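Local coordinates for uncharacterized DUF3829-like protein (Bacteroides thetaiotaomicron, PDB 3RH3) that is of unknown function but folds as an all-alpha DUF3829-like protein and is probably made as a lipoprotein, at residues 21-26 against 166-171. Numbering follows the deposited sequence. Where two conformers were deposited one is given.
Sequences YYHMSL and AMRKMS
His-23 and Arg-168, on two different helices, share the terminal carboxylate oxygen OXT of Ile-264: His-23 NE2 meets it in a weak hydrogen bond, Arg-168 NH1 in a long, weak ion pair. The other terminal nitrogen of the guanidinium, NH2, makes the direct contacts between the segments. Arg-168 NH2 lies 3.9 Å from Tyr-22 CE2 and 4.1 Å from Tyr-22 CD2, approaching that CD2-CE2 bond obliquely. The guanidinium and ring planes stand 80° apart, nearly perpendicular, and the groups do not stack. The two side chains run past one another in opposite directions. Tyr-22 directs its ring into the gap with CG anti to the backbone N (chi1 168°), while Arg-168 reaches across with a chain bent at chi3 (72°), which brings NH2 to the ring. The backbones are far apart, 12.5 Å between Tyr-22 CA and Arg-168 CA, so long side chains alone bridge them and just 69 Å² is buried. This is a loose bridge in an all-helical fold: segment 21-26, on helix 10-32, lies in the DUF6845 region and segment 166-171, on helix 161-181, in the DUF3829-like C-terminal domain, and the C-terminal residues Val-263 and Ile-264 give polar partners to side chains of both helices. Tyr-22 OH hydrogen-bonds to the carbonyl O of Val-263, which holds the phenol at its far end while Arg-168 touches its ring carbons. His-23 NE2 lies 4.5 Å from Arg-168 NH2, beyond hydrogen-bonding distance; the nearby carboxylate would probably favour a protonated imidazole. Arg-168 NE has a further long, weak ion pair with Glu-151 OE2, on helix 115-154, whose Thr-147 packs against Tyr-22.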
loop_
_atom_site.group_PDB
_atom_site.type_symbol
_atom_site.label_atom_id
_atom_site.label_comp_id
_atom_site.label_asym_id
_atom_site.label_seq_id
_atom_site.Cartn_x
_atom_site.Cartn_y
_atom_site.Cartn_z
ATOM N N TYR A 21 -5.896 -8.834 -12.125
ATOM C CA TYR A 21 -5.525 -7.443 -12.343
ATOM C C TYR A 21 -4.930 -6.859 -11.050
ATOM O O TYR A 21 -3.885 -6.188 -11.099
ATOM C CB TYR A 21 -6.724 -6.593 -12.815
ATOM C CG TYR A 21 -6.287 -5.195 -13.169
ATOM C CD1 TYR A 21 -5.785 -4.903 -14.433
ATOM C CD2 TYR A 21 -6.245 -4.192 -12.204
ATOM C CE1 TYR A 21 -5.362 -3.616 -14.763
ATOM C CE2 TYR A 21 -5.788 -2.912 -12.513
ATOM C CZ TYR A 21 -5.349 -2.629 -13.795
ATOM O OH TYR A 21 -4.913 -1.372 -14.117
ATOM N N TYR A 22 -5.592 -7.113 -9.900
ATOM C CA TYR A 22 -5.100 -6.676 -8.587
ATOM C C TYR A 22 -3.680 -7.231 -8.317
ATOM O O TYR A 22 -2.816 -6.475 -7.882
ATOM C CB TYR A 22 -6.057 -7.079 -7.447
ATOM C CG TYR A 22 -5.454 -6.910 -6.060
ATOM C CD1 TYR A 22 -5.321 -5.648 -5.484
ATOM C CD2 TYR A 22 -4.989 -8.011 -5.340
ATOM C CE1 TYR A 22 -4.759 -5.486 -4.221
ATOM C CE2 TYR A 22 -4.411 -7.858 -4.075
ATOM C CZ TYR A 22 -4.307 -6.591 -3.518
ATOM O OH TYR A 22 -3.731 -6.419 -2.287
ATOM N N HIS A 23 -3.448 -8.526 -8.581
ATOM C CA HIS A 23 -2.137 -9.147 -8.363
ATOM C C HIS A 23 -1.049 -8.504 -9.221
ATOM O O HIS A 23 0.052 -8.265 -8.713
ATOM C CB HIS A 23 -2.196 -10.663 -8.599
ATOM C CG HIS A 23 -2.897 -11.385 -7.489
ATOM N ND1 HIS A 23 -3.462 -12.627 -7.686
ATOM C CD2 HIS A 23 -3.097 -11.011 -6.197
ATOM C CE1 HIS A 23 -3.983 -12.975 -6.518
ATOM N NE2 HIS A 23 -3.814 -12.019 -5.595
HETATM N N MSE A 24 -1.382 -8.182 -10.493
HETATM C CA MSE A 24 -0.453 -7.542 -11.420
HETATM C C MSE A 24 -0.144 -6.127 -10.961
HETATM O O MSE A 24 1.002 -5.702 -11.054
HETATM C CB MSE A 24 -0.999 -7.550 -12.852
HETATM C CG MSE A 24 -0.942 -8.927 -13.500
HETATM SE SE MSE A 24 -1.779 -9.003 -15.264
HETATM C CE MSE A 24 -0.455 -8.006 -16.287
ATOM N N SER A 25 -1.165 -5.412 -10.444
ATOM C CA SER A 25 -1.050 -4.051 -9.922
ATOM C C SER A 25 -0.145 -4.037 -8.720
ATOM O O SER A 25 0.772 -3.233 -8.653
ATOM C CB SER A 25 -2.424 -3.497 -9.542
ATOM O OG SER A 25 -3.145 -3.162 -10.715
ATOM N N LEU A 26 -0.405 -4.937 -7.772
ATOM C CA LEU A 26 0.382 -5.111 -6.556
ATOM C C LEU A 26 1.860 -5.384 -6.935
ATOM O O LEU A 26 2.736 -4.729 -6.382
ATOM C CB LEU A 26 -0.228 -6.268 -5.740
ATOM C CG LEU A 26 0.338 -6.567 -4.372
ATOM C CD1 LEU A 26 -0.144 -5.538 -3.353
ATOM C CD2 LEU A 26 -0.080 -7.969 -3.916
ATOM N N ALA A 166 -12.097 -11.323 6.013
ATOM C CA ALA A 166 -11.637 -10.431 7.080
ATOM C C ALA A 166 -10.124 -10.210 7.012
ATOM O O ALA A 166 -9.658 -9.063 7.075
ATOM C CB ALA A 166 -12.020 -10.984 8.436
HETATM N N MSE A 167 -9.359 -11.292 6.851
HETATM C CA MSE A 167 -7.897 -11.186 6.796
HETATM C C MSE A 167 -7.460 -10.368 5.598
HETATM O O MSE A 167 -6.634 -9.476 5.761
HETATM C CB MSE A 167 -7.234 -12.561 6.778
HETATM C CG MSE A 167 -7.293 -13.247 8.099
HETATM SE SE MSE A 167 -6.256 -14.894 8.160
HETATM C CE MSE A 167 -7.643 -16.129 7.574
ATOM N N ARG A 168 -8.025 -10.652 4.413
ATOM C CA ARG A 168 -7.770 -9.891 3.194
ATOM C C ARG A 168 -8.059 -8.380 3.400
ATOM O O ARG A 168 -7.221 -7.560 3.048
ATOM C CB ARG A 168 -8.608 -10.426 2.027
ATOM C CG ARG A 168 -8.112 -11.732 1.474
ATOM C CD ARG A 168 -8.760 -12.051 0.128
ATOM N NE ARG A 168 -8.280 -11.208 -0.980
ATOM C CZ ARG A 168 -7.110 -11.360 -1.602
ATOM N NH1 ARG A 168 -6.257 -12.302 -1.211
ATOM N NH2 ARG A 168 -6.780 -10.561 -2.610
ATOM N N LYS A 169 -9.184 -8.020 3.995
ATOM C CA LYS A 169 -9.515 -6.597 4.208
ATOM C C LYS A 169 -8.550 -5.919 5.203
ATOM O O LYS A 169 -8.061 -4.826 4.908
ATOM C CB LYS A 169 -10.968 -6.388 4.645
ATOM C CG LYS A 169 -11.394 -4.925 4.473
ATOM C CD LYS A 169 -12.860 -4.687 4.615
ATOM C CE LYS A 169 -13.174 -3.258 4.232
ATOM N NZ LYS A 169 -14.637 -3.041 4.053
HETATM N N MSE A 170 -8.212 -6.595 6.323
HETATM C CA MSE A 170 -7.287 -6.072 7.341
HETATM C C MSE A 170 -5.893 -5.892 6.779
HETATM O O MSE A 170 -5.283 -4.862 7.044
HETATM C CB MSE A 170 -7.273 -6.952 8.585
HETATM C CG MSE A 170 -8.600 -6.822 9.362
HETATM SE SE MSE A 170 -8.541 -7.740 11.040
HETATM C CE MSE A 170 -9.087 -9.461 10.446
ATOM N N SER A 171 -5.449 -6.829 5.904
ATOM C CA SER A 171 -4.159 -6.766 5.234
ATOM C C SER A 171 -4.089 -5.537 4.354
ATOM O O SER A 171 -3.051 -4.883 4.315
ATOM C CB SER A 171 -3.906 -8.030 4.419
ATOM O OG SER A 171 -3.511 -9.042 5.329
#